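Local coordinates for protein S-adenosylmethionine dependent methyltransferase (Mesorhizobium loti, PDB 3BKW) that probably transfers methyl groups from S-adenosylmethionine to an acceptor substrate, as a member of the Rossmann-like methyltransferase family, at residues A[36-41]-A[208-213]; A[145-150]-A[170-175]; A[156-159]-A[165-168]. All coordinates share one frame; numbering follows the deposited sequence.

Interaction 1. Residues A[36-41]-A[208-213]. With EDO (1,2-ethanediol), chain I.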
loop_
_atom_site.group_PDB
_atom_site.type_symbol
_atom_site.label_atom_id
_atom_site.label_comp_id
_atom_site.label_asym_id
_atom_site.label_seq_id
_atom_site.Cartn_x
_atom_site.Cartn_y
_atom_site.Cartn_z
ATOM N N ARG A 36 14.374 -2.433 10.553
ATOM C CA ARG A 36 14.766 -2.209 11.955
ATOM C C ARG A 36 14.100 -0.941 12.521
ATOM O O ARG A 36 13.617 -0.939 13.652
ATOM C CB ARG A 36 16.280 -2.085 12.067
ATOM C CG ARG A 36 16.798 -1.840 13.498
ATOM C CD ARG A 36 18.301 -1.647 13.486
ATOM N NE ARG A 36 18.687 -0.507 12.666
ATOM C CZ ARG A 36 19.905 -0.276 12.158
ATOM N NH1 ARG A 36 20.929 -1.119 12.363
ATOM N NH2 ARG A 36 20.108 0.811 11.413
ATOM N N ALA A 37 14.064 0.118 11.706
ATOM C CA ALA A 37 13.438 1.391 12.093
ATOM C C ALA A 37 11.940 1.282 12.389
ATOM O O ALA A 37 11.399 2.078 13.168
ATOM C CB ALA A 37 13.682 2.434 11.038
HETATM N N MSE A 38 11.295 0.276 11.787
HETATM C CA MSE A 38 9.868 0.008 11.947
HETATM C C MSE A 38 9.527 -0.825 13.175
HETATM O O MSE A 38 8.371 -0.861 13.603
HETATM C CB MSE A 38 9.351 -0.665 10.687
HETATM C CG MSE A 38 9.450 0.223 9.471
HETATM SE SE MSE A 38 9.222 -0.735 7.825
HETATM C CE MSE A 38 7.498 -1.568 8.156
ATOM N N LEU A 39 10.532 -1.466 13.769
ATOM C CA LEU A 39 10.322 -2.298 14.939
ATOM C C LEU A 39 10.009 -1.462 16.157
ATOM O O LEU A 39 10.431 -0.313 16.240
ATOM C CB LEU A 39 11.590 -3.089 15.272
ATOM C CG LEU A 39 12.110 -4.082 14.240
ATOM C CD1 LEU A 39 13.493 -4.580 14.708
ATOM C CD2 LEU A 39 11.099 -5.228 14.050
ATOM N N PRO A 40 9.270 -2.039 17.117
ATOM C CA PRO A 40 9.122 -1.353 18.385
ATOM C C PRO A 40 10.455 -1.504 19.150
ATOM O O PRO A 40 11.326 -2.262 18.712
ATOM C CB PRO A 40 8.034 -2.176 19.073
ATOM C CG PRO A 40 8.275 -3.551 18.559
ATOM C CD PRO A 40 8.585 -3.348 17.133
ATOM N N GLU A 41 10.619 -0.791 20.260
ATOM C CA GLU A 41 11.769 -1.039 21.129
ATOM C C GLU A 41 11.694 -2.522 21.574
ATOM O O GLU A 41 10.687 -2.949 22.126
ATOM C CB GLU A 41 11.751 -0.086 22.327
ATOM C CG GLU A 41 12.773 -0.408 23.418
ATOM C CD GLU A 41 14.199 -0.435 22.917
ATOM O OE1 GLU A 41 14.624 0.567 22.298
ATOM O OE2 GLU A 41 14.883 -1.451 23.159
ATOM N N ILE A 208 -3.042 -1.271 10.333
ATOM C CA ILE A 208 -1.803 -0.981 9.576
ATOM C C ILE A 208 -1.112 0.204 10.265
ATOM O O ILE A 208 -1.732 1.251 10.510
ATOM C CB ILE A 208 -2.065 -0.604 8.090
ATOM C CG1 ILE A 208 -2.946 -1.655 7.395
ATOM C CG2 ILE A 208 -0.745 -0.342 7.333
ATOM C CD1 ILE A 208 -2.436 -3.114 7.532
ATOM N N GLU A 209 0.163 0.032 10.590
ATOM C CA GLU A 209 0.968 1.057 11.249
ATOM C C GLU A 209 1.933 1.772 10.298
ATOM O O GLU A 209 2.112 2.985 10.393
ATOM C CB GLU A 209 1.720 0.441 12.432
ATOM C CG GLU A 209 2.570 1.429 13.224
ATOM C CD GLU A 209 3.055 0.870 14.546
ATOM O OE1 GLU A 209 2.199 0.514 15.377
ATOM O OE2 GLU A 209 4.290 0.835 14.771
ATOM N N HIS A 210 2.570 1.027 9.406
ATOM C CA HIS A 210 3.561 1.615 8.492
ATOM C C HIS A 210 3.740 0.693 7.295
ATOM O O HIS A 210 3.766 -0.522 7.443
ATOM C CB HIS A 210 4.902 1.805 9.225
ATOM C CG HIS A 210 5.933 2.576 8.456
ATOM N ND1 HIS A 210 6.061 3.946 8.544
ATOM C CD2 HIS A 210 6.911 2.158 7.620
ATOM C CE1 HIS A 210 7.059 4.337 7.766
ATOM N NE2 HIS A 210 7.594 3.271 7.199
ATOM N N VAL A 211 3.810 1.282 6.108
ATOM C CA VAL A 211 4.000 0.547 4.864
ATOM C C VAL A 211 5.137 1.229 4.093
ATOM O O VAL A 211 5.081 2.428 3.847
ATOM C CB VAL A 211 2.715 0.535 4.014
ATOM C CG1 VAL A 211 2.935 -0.237 2.694
ATOM C CG2 VAL A 211 1.555 -0.072 4.786
ATOM N N GLU A 212 6.142 0.462 3.703
ATOM C CA GLU A 212 7.280 1.032 3.003
ATOM C C GLU A 212 7.677 0.152 1.841
ATOM O O GLU A 212 7.865 -1.061 1.989
ATOM C CB GLU A 212 8.396 1.213 4.007
ATOM C CG GLU A 212 9.552 2.023 3.555
ATOM C CD GLU A 212 10.436 2.465 4.717
ATOM O OE1 GLU A 212 9.922 2.922 5.776
ATOM O OE2 GLU A 212 11.660 2.404 4.556
ATOM N N GLU A 213 7.741 0.774 0.662
ATOM C CA GLU A 213 8.215 0.107 -0.555
ATOM C C GLU A 213 9.659 0.539 -0.527
ATOM O O GLU A 213 9.977 1.709 -0.783
ATOM C CB GLU A 213 7.408 0.563 -1.761
ATOM C CG GLU A 213 5.926 0.340 -1.515
ATOM C CD GLU A 213 5.056 0.937 -2.565
ATOM O OE1 GLU A 213 4.946 0.347 -3.649
ATOM O OE2 GLU A 213 4.438 1.975 -2.293
HETATM C C1 EDO I . 16.333 -0.979 18.685
HETATM O O1 EDO I . 17.449 -1.169 19.560
HETATM C C2 EDO I . 15.150 -1.756 19.250
HETATM O O2 EDO I . 14.080 -1.895 18.297
HETATM O O HOH W 1 6.515 0.778 12.432
HETATM O O HOH W 2 6.296 -1.710 15.097
#
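The first torsions of M38 and H210 turn the two side chains onto each other: the selenomethionine keeps CG beside its backbone N (chi1 -64°), whereas H210 holds CG anti to its own N (chi1 -172°), and the chains meet at about a right angle. Contact centres on one ring carbon. M38 CG lies 3.7 Å from H210 CD2, SE is likewise 3.7 Å from that CD2, and the bend at chi3 curls the terminal methyl back toward it. SE is 4.7 Å from the centroid of the imidazole, an oblique selenium-aromatic approach.

E212 fixes the rotation of the ring. H210 NE2 donates to E212 OE1 at 2.8 Å, the bond running in the imidazole plane and using the anti lone pair of the carboxylate oxygen, so that CD2 is held facing M38. H210 and E212 sit on strand 207-213, an edge strand of the seven-stranded Rossmann-like methyltransferase sheet, where E209 and H210 both face S240 in a classic beta bulge. The bulge lets two successive side chains, E209 and H210, point toward segment 36-41. M38 also packs on L238 and S240 of the adjoining strand, and E209 OE1 forms a salt bridge with R242.

Further along, P40 O accepts a hydrogen bond of 2.8 Å from O2 of an ethanediol molecule, probably left from crystallisation.

Two waters complete the contact. Each donates to M38 O at 2.7 Å, and they also donate to E209 OE2, at 3.2 Å from water 1 and 3.3 Å from water 2. Carbonyl and carboxylate oxygen are both acceptors, so they could not bond directly; the waters supply the protons that join them, leaving the direct contact to the selenomethionine side chain and the imidazole.

Interaction 2. Residues A[145-150]-A[170-175]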
loop_
_atom_site.group_PDB
_atom_site.type_symbol
_atom_site.label_atom_id
_atom_site.label_comp_id
_atom_site.label_asym_id
_atom_site.label_seq_id
_atom_site.Cartn_x
_atom_site.Cartn_y
_atom_site.Cartn_z
ATOM N N GLU A 145 8.895 -9.949 -0.842
ATOM C CA GLU A 145 9.123 -9.452 -2.185
ATOM C C GLU A 145 7.917 -8.611 -2.574
ATOM O O GLU A 145 6.771 -8.957 -2.294
ATOM C CB GLU A 145 9.297 -10.574 -3.203
ATOM C CG GLU A 145 10.664 -11.211 -3.133
ATOM C CD GLU A 145 10.903 -12.321 -4.118
ATOM O OE1 GLU A 145 10.157 -12.436 -5.100
ATOM O OE2 GLU A 145 11.853 -13.074 -3.883
ATOM N N HIS A 146 8.201 -7.475 -3.183
ATOM C CA HIS A 146 7.161 -6.519 -3.597
ATOM C C HIS A 146 6.403 -7.090 -4.806
ATOM O O HIS A 146 7.013 -7.768 -5.636
ATOM C CB HIS A 146 7.842 -5.202 -3.995
ATOM C CG HIS A 146 6.913 -4.041 -4.113
ATOM N ND1 HIS A 146 6.062 -3.865 -5.182
ATOM C CD2 HIS A 146 6.740 -2.964 -3.311
ATOM C CE1 HIS A 146 5.380 -2.747 -5.018
ATOM N NE2 HIS A 146 5.772 -2.179 -3.892
ATOM N N PRO A 147 5.066 -6.860 -4.883
ATOM C CA PRO A 147 4.370 -7.351 -6.081
ATOM C C PRO A 147 4.881 -6.823 -7.449
ATOM O O PRO A 147 4.752 -7.511 -8.456
ATOM C CB PRO A 147 2.891 -6.999 -5.791
ATOM C CG PRO A 147 2.946 -5.950 -4.771
ATOM C CD PRO A 147 4.132 -6.232 -3.930
ATOM N N ILE A 148 5.467 -5.623 -7.500
ATOM C CA ILE A 148 6.097 -5.130 -8.738
ATOM C C ILE A 148 7.213 -6.091 -9.174
ATOM O O ILE A 148 7.355 -6.390 -10.347
ATOM C CB ILE A 148 6.664 -3.712 -8.575
ATOM C CG1 ILE A 148 5.508 -2.712 -8.569
ATOM C CG2 ILE A 148 7.666 -3.382 -9.726
ATOM C CD1 ILE A 148 5.896 -1.319 -8.179
ATOM N N TYR A 149 7.994 -6.557 -8.203
ATOM C CA TYR A 149 9.065 -7.497 -8.435
ATOM C C TYR A 149 8.547 -8.903 -8.771
ATOM O O TYR A 149 9.113 -9.576 -9.650
ATOM C CB TYR A 149 9.995 -7.514 -7.211
ATOM C CG TYR A 149 11.209 -8.387 -7.368
ATOM C CD1 TYR A 149 12.350 -7.931 -8.032
ATOM C CD2 TYR A 149 11.227 -9.675 -6.836
ATOM C CE1 TYR A 149 13.482 -8.757 -8.179
ATOM C CE2 TYR A 149 12.338 -10.510 -6.987
ATOM C CZ TYR A 149 13.472 -10.036 -7.642
ATOM O OH TYR A 149 14.568 -10.862 -7.799
HETATM N N MSE A 150 7.501 -9.356 -8.088
HETATM C CA MSE A 150 6.945 -10.706 -8.299
HETATM C C MSE A 150 6.038 -10.881 -9.513
HETATM O O MSE A 150 5.917 -11.984 -10.035
HETATM C CB MSE A 150 6.128 -11.144 -7.079
HETATM C CG MSE A 150 6.924 -11.284 -5.810
HETATM SE SE MSE A 150 5.835 -12.110 -4.421
HETATM C CE MSE A 150 4.468 -10.672 -4.195
ATOM N N ASP A 170 3.880 -7.149 -16.113
ATOM C CA ASP A 170 2.670 -7.760 -16.678
ATOM C C ASP A 170 1.967 -8.537 -15.560
ATOM O O ASP A 170 2.584 -8.877 -14.527
ATOM C CB ASP A 170 2.948 -8.673 -17.879
ATOM C CG ASP A 170 3.672 -9.944 -17.481
ATOM O OD1 ASP A 170 4.883 -9.878 -17.271
ATOM O OD2 ASP A 170 3.019 -11.002 -17.377
ATOM N N ARG A 171 0.669 -8.773 -15.764
ATOM C CA ARG A 171 -0.192 -9.535 -14.853
ATOM C C ARG A 171 -0.115 -9.123 -13.370
ATOM O O ARG A 171 -0.282 -9.943 -12.476
ATOM C CB ARG A 171 0.091 -11.037 -15.049
ATOM C CG ARG A 171 -0.209 -11.509 -16.487
ATOM C CD ARG A 171 0.079 -12.981 -16.756
ATOM N NE ARG A 171 -0.806 -13.914 -16.042
ATOM C CZ ARG A 171 -0.478 -14.756 -15.044
ATOM N NH1 ARG A 171 0.765 -14.874 -14.561
ATOM N NH2 ARG A 171 -1.434 -15.534 -14.527
ATOM N N TYR A 172 0.119 -7.839 -13.106
ATOM C CA TYR A 172 0.180 -7.359 -11.721
ATOM C C TYR A 172 -1.090 -7.649 -10.938
ATOM O O TYR A 172 -1.020 -7.956 -9.737
ATOM C CB TYR A 172 0.479 -5.868 -11.685
ATOM C CG TYR A 172 0.662 -5.274 -10.296
ATOM C CD1 TYR A 172 1.924 -5.233 -9.688
ATOM C CD2 TYR A 172 -0.422 -4.718 -9.616
ATOM C CE1 TYR A 172 2.094 -4.648 -8.428
ATOM C CE2 TYR A 172 -0.269 -4.128 -8.360
ATOM C CZ TYR A 172 0.994 -4.095 -7.765
ATOM O OH TYR A 172 1.153 -3.522 -6.523
ATOM N N LEU A 173 -2.245 -7.584 -11.607
ATOM C CA LEU A 173 -3.528 -7.834 -10.937
ATOM C C LEU A 173 -3.991 -9.288 -10.985
ATOM O O LEU A 173 -5.085 -9.605 -10.466
ATOM C CB LEU A 173 -4.613 -6.891 -11.466
ATOM C CG LEU A 173 -4.492 -5.381 -11.210
ATOM C CD1 LEU A 173 -4.307 -5.088 -9.713
ATOM C CD2 LEU A 173 -3.409 -4.691 -12.026
ATOM N N VAL A 174 -3.176 -10.173 -11.577
ATOM C CA VAL A 174 -3.504 -11.597 -11.654
ATOM C C VAL A 174 -2.716 -12.251 -10.533
ATOM O O VAL A 174 -1.519 -12.478 -10.658
ATOM C CB VAL A 174 -3.149 -12.218 -13.013
ATOM C CG1 VAL A 174 -3.600 -13.677 -13.050
ATOM C CG2 VAL A 174 -3.783 -11.425 -14.122
ATOM N N GLU A 175 -3.393 -12.561 -9.433
ATOM C CA GLU A 175 -2.742 -13.117 -8.254
ATOM C C GLU A 175 -2.636 -14.610 -8.351
ATOM O O GLU A 175 -3.432 -15.254 -9.045
ATOM C CB GLU A 175 -3.474 -12.678 -6.996
ATOM C CG GLU A 175 -3.370 -11.178 -6.765
ATOM C CD GLU A 175 -4.104 -10.698 -5.536
ATOM O OE1 GLU A 175 -5.167 -11.273 -5.176
ATOM O OE2 GLU A 175 -3.621 -9.732 -4.930
#
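The segments approach to 7.0 Å between the CA atoms of I148 and Y172, where the N-capped start of the short helix 147-150 faces a type I beta turn running from R171 to V174. The helix directly follows strand 138-145 of the Rossmann-like sheet, and the contact is buried. Y172 carries the turn's side of it. With CG anti to the backbone N (chi1 -176°), its phenol ring extends to P147 and I148, touching both through the CE1 corner. P147 CB approaches CE1 obliquely at 3.6 Å, and P147 CG comes within 3.5 Å of the hydroxyl OH. I148 adds CG1, 3.9 Å from CE1, while its backbone N lies at the ring edge, near the plane.

The hydroxyl of Y172 is bonded across the dimer interface to E213 of the second subunit, and the Y172 side chain also packs on I148 of that subunit. An alanine here is likely to leave P147 and I148 without their aromatic cover and to cost E213 of the second subunit a hydrogen-bonding partner. The side chain of Y172 also touches V194 of helix 194-203, as does P147.

H146 caps the helix: I148 N donates to H146 ND1 at 3.0 Å, the N-H pointing to the acceptor at 163° and lying almost exactly in the imidazole plane.

Interaction 3. Residues A[156-159]-A[165-168]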
loop_
_atom_site.group_PDB
_atom_site.type_symbol
_atom_site.label_atom_id
_atom_site.label_comp_id
_atom_site.label_asym_id
_atom_site.label_seq_id
_atom_site.Cartn_x
_atom_site.Cartn_y
_atom_site.Cartn_z
ATOM N N GLY A 156 12.840 -9.041 -15.095
ATOM C CA GLY A 156 14.166 -8.570 -15.431
ATOM C C GLY A 156 14.148 -7.149 -15.914
ATOM O O GLY A 156 13.099 -6.590 -16.190
ATOM N N TRP A 157 15.332 -6.574 -16.026
ATOM C CA TRP A 157 15.475 -5.227 -16.546
ATOM C C TRP A 157 15.420 -5.236 -18.070
ATOM O O TRP A 157 15.873 -6.184 -18.719
ATOM C CB TRP A 157 16.800 -4.618 -16.132
ATOM C CG TRP A 157 16.997 -4.492 -14.655
ATOM C CD1 TRP A 157 17.814 -5.251 -13.877
ATOM C CD2 TRP A 157 16.360 -3.557 -13.772
ATOM N NE1 TRP A 157 17.744 -4.838 -12.571
ATOM C CE2 TRP A 157 16.868 -3.796 -12.477
ATOM C CE3 TRP A 157 15.440 -2.516 -13.954
ATOM C CZ2 TRP A 157 16.482 -3.041 -11.367
ATOM C CZ3 TRP A 157 15.053 -1.754 -12.840
ATOM C CH2 TRP A 157 15.568 -2.028 -11.566
ATOM N N ALA A 158 14.866 -4.164 -18.620
ATOM C CA ALA A 158 14.823 -3.906 -20.057
ATOM C C ALA A 158 15.499 -2.549 -20.281
ATOM O O ALA A 158 15.377 -1.653 -19.448
ATOM C CB ALA A 158 13.386 -3.900 -20.561
ATOM N N ILE A 159 16.252 -2.419 -21.368
ATOM C CA ILE A 159 16.919 -1.164 -21.733
ATOM C C ILE A 159 16.165 -0.668 -22.960
ATOM O O ILE A 159 16.205 -1.323 -24.005
ATOM C CB ILE A 159 18.426 -1.354 -22.065
ATOM C CG1 ILE A 159 19.228 -1.796 -20.837
ATOM C CG2 ILE A 159 19.024 -0.049 -22.587
ATOM C CD1 ILE A 159 19.035 -3.252 -20.401
ATOM N N ARG A 165 17.018 2.439 -18.231
ATOM C CA ARG A 165 16.733 1.171 -17.563
ATOM C C ARG A 165 15.264 1.183 -17.137
ATOM O O ARG A 165 14.817 2.130 -16.516
ATOM C CB ARG A 165 17.634 0.996 -16.330
ATOM C CG ARG A 165 17.372 -0.256 -15.488
ATOM C CD ARG A 165 18.348 -0.423 -14.313
ATOM N NE ARG A 165 18.410 0.767 -13.451
ATOM C CZ ARG A 165 19.327 1.748 -13.503
ATOM N NH1 ARG A 165 20.347 1.742 -14.371
ATOM N NH2 ARG A 165 19.223 2.771 -12.654
ATOM N N THR A 166 14.531 0.111 -17.470
ATOM C CA THR A 166 13.111 -0.034 -17.080
ATOM C C THR A 166 12.837 -1.435 -16.572
ATOM O O THR A 166 13.597 -2.368 -16.847
ATOM C CB THR A 166 12.140 0.259 -18.229
ATOM O OG1 THR A 166 12.232 -0.774 -19.225
ATOM C CG2 THR A 166 12.444 1.600 -18.855
ATOM N N TRP A 167 11.727 -1.557 -15.844
ATOM C CA TRP A 167 11.263 -2.816 -15.266
ATOM C C TRP A 167 9.868 -3.097 -15.808
ATOM O O TRP A 167 8.867 -2.544 -15.290
ATOM C CB TRP A 167 11.256 -2.740 -13.735
ATOM C CG TRP A 167 10.855 -4.030 -13.065
ATOM C CD1 TRP A 167 9.617 -4.372 -12.630
ATOM C CD2 TRP A 167 11.700 -5.157 -12.788
ATOM N NE1 TRP A 167 9.646 -5.611 -12.067
ATOM C CE2 TRP A 167 10.902 -6.131 -12.155
ATOM C CE3 TRP A 167 13.069 -5.418 -12.974
ATOM C CZ2 TRP A 167 11.411 -7.373 -11.717
ATOM C CZ3 TRP A 167 13.593 -6.673 -12.550
ATOM C CH2 TRP A 167 12.754 -7.634 -11.931
ATOM N N PRO A 168 9.772 -3.911 -16.879
ATOM C CA PRO A 168 8.465 -4.258 -17.445
ATOM C C PRO A 168 7.587 -5.098 -16.524
ATOM O O PRO A 168 8.041 -6.114 -15.992
ATOM C CB PRO A 168 8.825 -5.021 -18.722
ATOM C CG PRO A 168 10.171 -4.590 -19.053
ATOM C CD PRO A 168 10.851 -4.455 -17.732
HETATM O O HOH W 3 10.411 -7.269 -15.368
#
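Backbone hydrogen bonds pair A158 with T166: A158 N donates to T166 O at 2.8 Å and almost straight (175°), and T166 N returns a bond to A158 O, also 2.8 Å. I159 and R165 follow as a non-hydrogen-bonded pair. Beside the ladder, W157 CA makes a CA-H...O contact of 3.4 Å with T166 O, which also lies at the edge of the W157 indole.

Aromatic contacts occupy one side of the hairpin. The indole of W157 is clasped between R165 and W167, which approach its opposite faces. In the R165 conformer described, one of two deposited, the methylene CD makes a CH-pi contact 3.7 Å from the centroid of the six-membered ring of W157; the guanidinium is farther off, its NE bonded to D232 in a salt bridge. From the other face comes the edge of W167, the centroids of the six-membered rings 5.2 Å apart and their planes at 75°, a T-shaped pair. With CG anti to the backbone N (chi1 -177°), the indole of W167 reaches across to W157 and G156; G156 lies over one of its faces, with O 3.4 Å from W167 CE3. Water 3, centred over that same face, accepts from G156 N at 3.0 Å. At the backbone angles of G156 a CB would jam against the preceding carbonyl oxygen.

Apolar packing on the A158 side brings A158 CB to 3.6 Å from P168 CG.

Together these features describe a two-stranded antiparallel beta hairpin with an edge-to-face tryptophan pair, W157 standing just before strand 158-159 and W167 on strand 165-169, which continues the sheet into the second subunit through W167 and P168.

The three contacts are nested along the chain, interaction 3 inside the loop closed by interaction 2 and that inside the loop of interaction 1. H146 NE2 lies 2.7 Å from E213 OE1, probably a hydrogen bond, tying the helix cap of interaction 2 to the edge strand of interaction 1, although their centres are 22 Å apart. Interactions 2 and 3, with centres 15 Å apart, meet where I148 O lies 3.0 Å from W167 NE1, another probable hydrogen bond. Interactions 1 and 3 stay about 11 Å apart at their nearest atoms. All three touch the second subunit, so the linked contacts lie along the dimer interface, from the edge of the Rossmann-like sheet to the hairpin.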